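Local coordinates for protein snaclec convulxin subunit alpha (Crotalus durissus, PDB 1UMR) that activates platelets by binding the collagen receptor glycoprotein VI, acting as a lectin-like subunit of a snake venom toxin, at residues W30-Q35 / F127-P132; F52-V57 / G112-F117. One frame throughout, in Å; residues are numbered along the deposited sequence.

Interaction 1 of 2, residues W30-Q35 / F127-P132; sequences WFCTKQ and FVCKFP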
loop_
_atom_site.group_PDB
_atom_site.type_symbol
_atom_site.label_atom_id
_atom_site.label_comp_id
_atom_site.label_asym_id
_atom_site.label_seq_id
_atom_site.Cartn_x
_atom_site.Cartn_y
_atom_site.Cartn_z
ATOM N N TRP A 30 -15.061 -4.565 -53.271
ATOM C CA TRP A 30 -16.261 -4.014 -53.930
ATOM C C TRP A 30 -17.082 -5.155 -54.574
ATOM O O TRP A 30 -18.332 -5.253 -54.430
ATOM C CB TRP A 30 -15.827 -3.092 -55.015
ATOM C CG TRP A 30 -16.885 -2.267 -55.786
ATOM C CD1 TRP A 30 -18.212 -1.921 -55.418
ATOM C CD2 TRP A 30 -16.685 -1.746 -57.104
ATOM N NE1 TRP A 30 -18.773 -1.179 -56.445
ATOM C CE2 TRP A 30 -17.849 -1.030 -57.463
ATOM C CE3 TRP A 30 -15.562 -1.692 -57.963
ATOM C CZ2 TRP A 30 -17.939 -0.299 -58.662
ATOM C CZ3 TRP A 30 -15.685 -1.016 -59.192
ATOM C CH2 TRP A 30 -16.855 -0.321 -59.512
ATOM N N PHE A 31 -16.384 -6.019 -55.285
ATOM C CA PHE A 31 -17.088 -7.191 -55.756
ATOM C C PHE A 31 -17.929 -7.872 -54.582
ATOM O O PHE A 31 -19.128 -8.193 -54.772
ATOM C CB PHE A 31 -16.090 -8.152 -56.393
ATOM C CG PHE A 31 -16.735 -9.427 -56.920
ATOM C CD1 PHE A 31 -16.882 -10.542 -56.071
ATOM C CD2 PHE A 31 -17.243 -9.494 -58.252
ATOM C CE1 PHE A 31 -17.536 -11.753 -56.539
ATOM C CE2 PHE A 31 -17.954 -10.653 -58.697
ATOM C CZ PHE A 31 -18.068 -11.807 -57.831
ATOM N N CYS A 32 -17.320 -8.116 -53.410
ATOM C CA CYS A 32 -18.087 -8.795 -52.321
ATOM C C CYS A 32 -19.397 -8.028 -52.086
ATOM O O CYS A 32 -20.458 -8.584 -51.999
ATOM C CB CYS A 32 -17.311 -8.923 -51.010
ATOM S SG CYS A 32 -16.046 -10.141 -51.223
ATOM N N THR A 33 -19.297 -6.716 -52.108
ATOM C CA THR A 33 -20.346 -5.859 -51.656
ATOM C C THR A 33 -21.573 -6.017 -52.597
ATOM O O THR A 33 -22.765 -5.813 -52.196
ATOM C CB THR A 33 -19.609 -4.464 -51.715
ATOM O OG1 THR A 33 -19.390 -3.841 -50.392
ATOM C CG2 THR A 33 -20.173 -3.506 -52.675
ATOM N N LYS A 34 -21.280 -6.387 -53.851
ATOM C CA LYS A 34 -22.286 -6.446 -54.878
ATOM C C LYS A 34 -23.042 -7.802 -54.752
ATOM O O LYS A 34 -24.086 -7.914 -55.310
ATOM C CB LYS A 34 -21.695 -6.346 -56.302
ATOM C CG LYS A 34 -20.932 -4.987 -56.632
ATOM C CD LYS A 34 -20.252 -5.134 -58.020
ATOM C CE LYS A 34 -19.714 -3.805 -58.584
ATOM N NZ LYS A 34 -18.794 -4.112 -59.714
ATOM N N GLN A 35 -22.491 -8.789 -54.031
ATOM C CA GLN A 35 -23.071 -10.104 -53.910
ATOM C C GLN A 35 -24.304 -10.087 -53.041
ATOM O O GLN A 35 -25.157 -10.883 -53.264
ATOM C CB GLN A 35 -22.038 -11.109 -53.363
ATOM C CG GLN A 35 -20.873 -11.444 -54.292
ATOM C CD GLN A 35 -21.223 -11.316 -55.779
ATOM O OE1 GLN A 35 -20.815 -10.337 -56.468
ATOM N NE2 GLN A 35 -22.013 -12.243 -56.265
ATOM N N PHE A 127 -10.143 -14.377 -53.258
ATOM C CA PHE A 127 -10.585 -13.717 -52.066
ATOM C C PHE A 127 -11.829 -14.416 -51.566
ATOM O O PHE A 127 -12.501 -15.153 -52.371
ATOM C CB PHE A 127 -10.870 -12.279 -52.412
ATOM C CG PHE A 127 -11.838 -12.121 -53.492
ATOM C CD1 PHE A 127 -11.423 -12.080 -54.789
ATOM C CD2 PHE A 127 -13.195 -11.976 -53.229
ATOM C CE1 PHE A 127 -12.328 -11.891 -55.855
ATOM C CE2 PHE A 127 -14.077 -11.757 -54.294
ATOM C CZ PHE A 127 -13.604 -11.728 -55.638
ATOM N N VAL A 128 -12.113 -14.228 -50.257
ATOM C CA VAL A 128 -13.306 -14.781 -49.640
ATOM C C VAL A 128 -14.302 -13.720 -49.323
ATOM O O VAL A 128 -13.909 -12.691 -48.823
ATOM C CB VAL A 128 -12.922 -15.600 -48.367
ATOM C CG1 VAL A 128 -14.176 -16.202 -47.593
ATOM C CG2 VAL A 128 -12.038 -16.718 -48.778
ATOM N N CYS A 129 -15.589 -13.940 -49.669
ATOM C CA CYS A 129 -16.692 -13.039 -49.311
ATOM C C CYS A 129 -17.500 -13.530 -48.078
ATOM O O CYS A 129 -17.583 -14.743 -47.806
ATOM C CB CYS A 129 -17.643 -12.850 -50.453
ATOM S SG CYS A 129 -16.911 -11.922 -51.825
ATOM N N LYS A 130 -18.039 -12.605 -47.299
ATOM C CA LYS A 130 -18.865 -12.937 -46.128
ATOM C C LYS A 130 -20.045 -12.005 -46.003
ATOM O O LYS A 130 -19.974 -10.825 -46.331
ATOM C CB LYS A 130 -18.060 -13.052 -44.831
ATOM C CG LYS A 130 -18.861 -12.915 -43.477
ATOM C CD LYS A 130 -17.847 -12.794 -42.306
ATOM C CE LYS A 130 -18.513 -12.590 -40.897
ATOM N NZ LYS A 130 -17.551 -12.740 -39.775
ATOM N N PHE A 131 -21.189 -12.560 -45.641
ATOM C CA PHE A 131 -22.375 -11.756 -45.361
ATOM C C PHE A 131 -23.363 -12.471 -44.447
ATOM O O PHE A 131 -23.266 -13.682 -44.299
ATOM C CB PHE A 131 -23.056 -11.319 -46.637
ATOM C CG PHE A 131 -23.970 -12.310 -47.225
ATOM C CD1 PHE A 131 -23.571 -13.125 -48.282
ATOM C CD2 PHE A 131 -25.294 -12.338 -46.827
ATOM C CE1 PHE A 131 -24.438 -14.022 -48.917
ATOM C CE2 PHE A 131 -26.211 -13.187 -47.426
ATOM C CZ PHE A 131 -25.796 -14.049 -48.509
ATOM N N PRO A 132 -24.239 -11.715 -43.765
ATOM C CA PRO A 132 -25.233 -12.322 -42.855
ATOM C C PRO A 132 -26.583 -12.470 -43.548
ATOM O O PRO A 132 -27.162 -11.480 -43.846
ATOM C CB PRO A 132 -25.357 -11.306 -41.766
ATOM C CG PRO A 132 -25.103 -9.841 -42.521
ATOM C CD PRO A 132 -24.303 -10.226 -43.783
#

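Interaction 2 of 2, residues F52-V57 / G112-F117; sequences FVAWMV and GFRKWF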
loop_
_atom_site.group_PDB
_atom_site.type_symbol
_atom_site.label_atom_id
_atom_site.label_comp_id
_atom_site.label_asym_id
_atom_site.label_seq_id
_atom_site.Cartn_x
_atom_site.Cartn_y
_atom_site.Cartn_z
ATOM N N PHE A 52 -13.197 -22.686 -39.558
ATOM C CA PHE A 52 -14.201 -22.977 -40.594
ATOM C C PHE A 52 -13.725 -22.341 -41.918
ATOM O O PHE A 52 -13.791 -22.971 -42.967
ATOM C CB PHE A 52 -15.580 -22.419 -40.321
ATOM C CG PHE A 52 -16.401 -22.384 -41.576
ATOM C CD1 PHE A 52 -17.022 -23.579 -42.045
ATOM C CD2 PHE A 52 -16.479 -21.214 -42.339
ATOM C CE1 PHE A 52 -17.680 -23.612 -43.305
ATOM C CE2 PHE A 52 -17.182 -21.180 -43.533
ATOM C CZ PHE A 52 -17.731 -22.390 -44.100
ATOM N N VAL A 53 -13.258 -21.084 -41.880
ATOM C CA VAL A 53 -12.818 -20.470 -43.091
ATOM C C VAL A 53 -11.603 -21.220 -43.700
ATOM O O VAL A 53 -11.493 -21.316 -44.933
ATOM C CB VAL A 53 -12.455 -18.978 -42.943
ATOM C CG1 VAL A 53 -12.037 -18.453 -44.315
ATOM C CG2 VAL A 53 -13.621 -18.153 -42.512
ATOM N N ALA A 54 -10.701 -21.739 -42.870
ATOM C CA ALA A 54 -9.531 -22.352 -43.505
ATOM C C ALA A 54 -9.936 -23.667 -44.261
ATOM O O ALA A 54 -9.608 -23.897 -45.435
ATOM C CB ALA A 54 -8.352 -22.569 -42.462
ATOM N N TRP A 55 -10.744 -24.467 -43.588
ATOM C CA TRP A 55 -11.334 -25.631 -44.214
ATOM C C TRP A 55 -12.020 -25.222 -45.472
ATOM O O TRP A 55 -11.697 -25.749 -46.539
ATOM C CB TRP A 55 -12.264 -26.295 -43.215
ATOM C CG TRP A 55 -12.981 -27.457 -43.733
ATOM C CD1 TRP A 55 -12.643 -28.827 -43.586
ATOM C CD2 TRP A 55 -14.221 -27.419 -44.444
ATOM N NE1 TRP A 55 -13.609 -29.594 -44.202
ATOM C CE2 TRP A 55 -14.578 -28.777 -44.747
ATOM C CE3 TRP A 55 -15.067 -26.376 -44.884
ATOM C CZ2 TRP A 55 -15.739 -29.107 -45.476
ATOM C CZ3 TRP A 55 -16.228 -26.700 -45.596
ATOM C CH2 TRP A 55 -16.540 -28.062 -45.902
ATOM N N MET A 56 -12.921 -24.234 -45.416
ATOM C CA MET A 56 -13.666 -23.954 -46.638
ATOM C C MET A 56 -12.683 -23.592 -47.760
ATOM O O MET A 56 -12.862 -23.985 -48.922
ATOM C CB MET A 56 -14.706 -22.851 -46.448
ATOM C CG MET A 56 -15.584 -22.754 -47.586
ATOM S SD MET A 56 -16.509 -21.180 -47.694
ATOM C CE MET A 56 -15.207 -19.957 -48.031
ATOM N N VAL A 57 -11.635 -22.841 -47.438
ATOM C CA VAL A 57 -10.794 -22.390 -48.531
ATOM C C VAL A 57 -9.964 -23.589 -49.053
ATOM O O VAL A 57 -9.797 -23.783 -50.284
ATOM C CB VAL A 57 -9.847 -21.317 -48.045
ATOM C CG1 VAL A 57 -8.631 -21.045 -49.154
ATOM C CG2 VAL A 57 -10.649 -20.001 -47.584
ATOM N N GLY A 112 -1.887 -23.622 -44.173
ATOM C CA GLY A 112 -3.178 -24.210 -43.868
ATOM C C GLY A 112 -4.286 -23.175 -43.828
ATOM O O GLY A 112 -5.282 -23.417 -43.163
ATOM N N PHE A 113 -4.106 -22.048 -44.542
ATOM C CA PHE A 113 -4.878 -20.815 -44.383
ATOM C C PHE A 113 -5.136 -20.366 -42.926
ATOM O O PHE A 113 -6.218 -19.933 -42.566
ATOM C CB PHE A 113 -6.158 -20.912 -45.208
ATOM C CG PHE A 113 -5.901 -21.310 -46.636
ATOM C CD1 PHE A 113 -6.049 -22.641 -47.038
ATOM C CD2 PHE A 113 -5.373 -20.378 -47.545
ATOM C CE1 PHE A 113 -5.762 -23.053 -48.344
ATOM C CE2 PHE A 113 -5.092 -20.746 -48.912
ATOM C CZ PHE A 113 -5.291 -22.118 -49.311
ATOM N N ARG A 114 -4.102 -20.374 -42.102
ATOM C CA ARG A 114 -4.328 -20.029 -40.713
ATOM C C ARG A 114 -3.623 -18.811 -40.075
ATOM O O ARG A 114 -4.108 -18.225 -39.073
ATOM C CB ARG A 114 -4.287 -21.290 -39.807
ATOM C CG ARG A 114 -5.593 -21.963 -39.964
ATOM C CD ARG A 114 -6.700 -21.038 -39.401
ATOM N NE ARG A 114 -7.240 -21.867 -38.414
ATOM C CZ ARG A 114 -7.320 -21.715 -37.126
ATOM N NH1 ARG A 114 -7.114 -20.612 -36.426
ATOM N NH2 ARG A 114 -7.832 -22.750 -36.572
ATOM N N LYS A 115 -2.544 -18.291 -40.558
ATOM C CA LYS A 115 -2.363 -17.028 -39.798
ATOM C C LYS A 115 -2.597 -15.916 -40.749
ATOM O O LYS A 115 -2.906 -16.220 -41.883
ATOM C CB LYS A 115 -1.045 -16.967 -39.075
ATOM C CG LYS A 115 -0.584 -18.332 -38.595
ATOM C CD LYS A 115 -0.851 -18.533 -37.073
ATOM C CE LYS A 115 0.367 -18.195 -36.173
ATOM N NZ LYS A 115 0.021 -17.042 -35.173
ATOM N N TRP A 116 -2.514 -14.660 -40.306
ATOM C CA TRP A 116 -2.781 -13.574 -41.190
ATOM C C TRP A 116 -1.479 -12.904 -41.552
ATOM O O TRP A 116 -0.617 -12.620 -40.649
ATOM C CB TRP A 116 -3.703 -12.525 -40.524
ATOM C CG TRP A 116 -4.999 -13.036 -39.988
ATOM C CD1 TRP A 116 -5.637 -14.149 -40.354
ATOM C CD2 TRP A 116 -5.811 -12.410 -38.963
ATOM N NE1 TRP A 116 -6.781 -14.275 -39.610
ATOM C CE2 TRP A 116 -6.906 -13.200 -38.768
ATOM C CE3 TRP A 116 -5.673 -11.288 -38.190
ATOM C CZ2 TRP A 116 -7.890 -12.900 -37.823
ATOM C CZ3 TRP A 116 -6.658 -10.975 -37.247
ATOM C CH2 TRP A 116 -7.736 -11.788 -37.064
ATOM N N PHE A 117 -1.370 -12.602 -42.848
ATOM C CA PHE A 117 -0.143 -12.030 -43.373
ATOM C C PHE A 117 -0.382 -10.630 -43.959
ATOM O O PHE A 117 -1.361 -10.413 -44.683
ATOM C CB PHE A 117 0.359 -12.939 -44.500
ATOM C CG PHE A 117 0.978 -14.218 -43.990
ATOM C CD1 PHE A 117 2.363 -14.309 -43.866
ATOM C CD2 PHE A 117 0.162 -15.328 -43.598
ATOM C CE1 PHE A 117 2.960 -15.491 -43.425
ATOM C CE2 PHE A 117 0.771 -16.528 -43.129
ATOM C CZ PHE A 117 2.183 -16.604 -43.026
#

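Interaction 1 of 2, residues W30-Q35 / F127-P132
C32 and C129 are joined covalently: the SG–SG bond of 2.1 Å, with a disulfide torsion of -80°, fastens helix 25-35 to strand 125-131 and brings C32 CA within 5.4 Å of C129 CA. A cystine from the first helix to the last strand is a standard element of the C-type lectin fold, here holding the helix against the sheet. Both sulfurs lie anti to their own carbonyl carbons, which aims each one into the gap between helix and strand. The segments run at 37° to each other, with their axes 8.3 Å apart at closest approach.

The aromatic part of the contact lies beside this bridge. F31 CD1 comes to 3.5 Å from F127 CZ and equally near F127 CE2; the two rings meet obliquely, their planes at 74°. Sulfur meets ring here too: C32 SG is 3.9 Å from F127 CD2, approaching obliquely, while C129 SG lies near the plane of the same ring at its edge.

F19 of strand 14-20 meets the F31 ring edge-to-face, and L41 of strand 40-41 touches both C32 and F127. Strand 125-131 is hydrogen-bonded between strand 14-20 on one side and the 40-41 region on the other, so the disulfide pins the helix against an inner strand of this antiparallel sheet.

Interaction 2 of 2, residues F52-V57 / G112-F117
V57 and A54, one helical turn apart on helix 47-60 of this C-type lectin fold, meet the loop between strands 104-108 and 117-119. The tight part is a CH-pi contact: V57 CG1 stands almost exactly over the middle of the F113 ring, 3.3 Å from the centroid and 5° off the ring normal. This methyl is anti to the backbone N of V57 (chi1 166°), and it approaches all six ring carbons at similar distances. V68 of strand 67-74 touches both V57 and F113, and L107 of strand 104-108 also packs on F113. Equally close, the buried A54 methyl rests against two successive carbonyls, with A54 CB 3.3 Å from G112 O and 3.4 Å from F113 O.

Toward the outer side the contact thins. G112, exposed to solvent, takes part through its carbonyl alone. The charged end of R114 belongs to another interface, where its NH1 reaches outside the two segments to form a salt bridge with an acidic side chain of a neighbouring subunit. The aliphatic part of R114, bent at chi2 and chi3, lays CG and CD against A54, each 3.8 Å from A54 CB.

From the N terminus, the chain passes through helix 25-35, first half of interaction 1, then through strand 40-41 and enters helix 47-60, first half of interaction 2. It continues through strands 67-74 and 104-108 to the loop 112-117, where interaction 2 closes. Only after strand 117-119 does strand 125-131 complete interaction 1, so the shorter loop is nested inside the longer one. Interaction 1 ties a helix to the four-stranded sheet; interaction 2 ties the other helix to the connection within the three-stranded sheet. Their centres lie about 17 Å apart, yet they touch: V128 CG2 is 3.8 Å from V57 CG2.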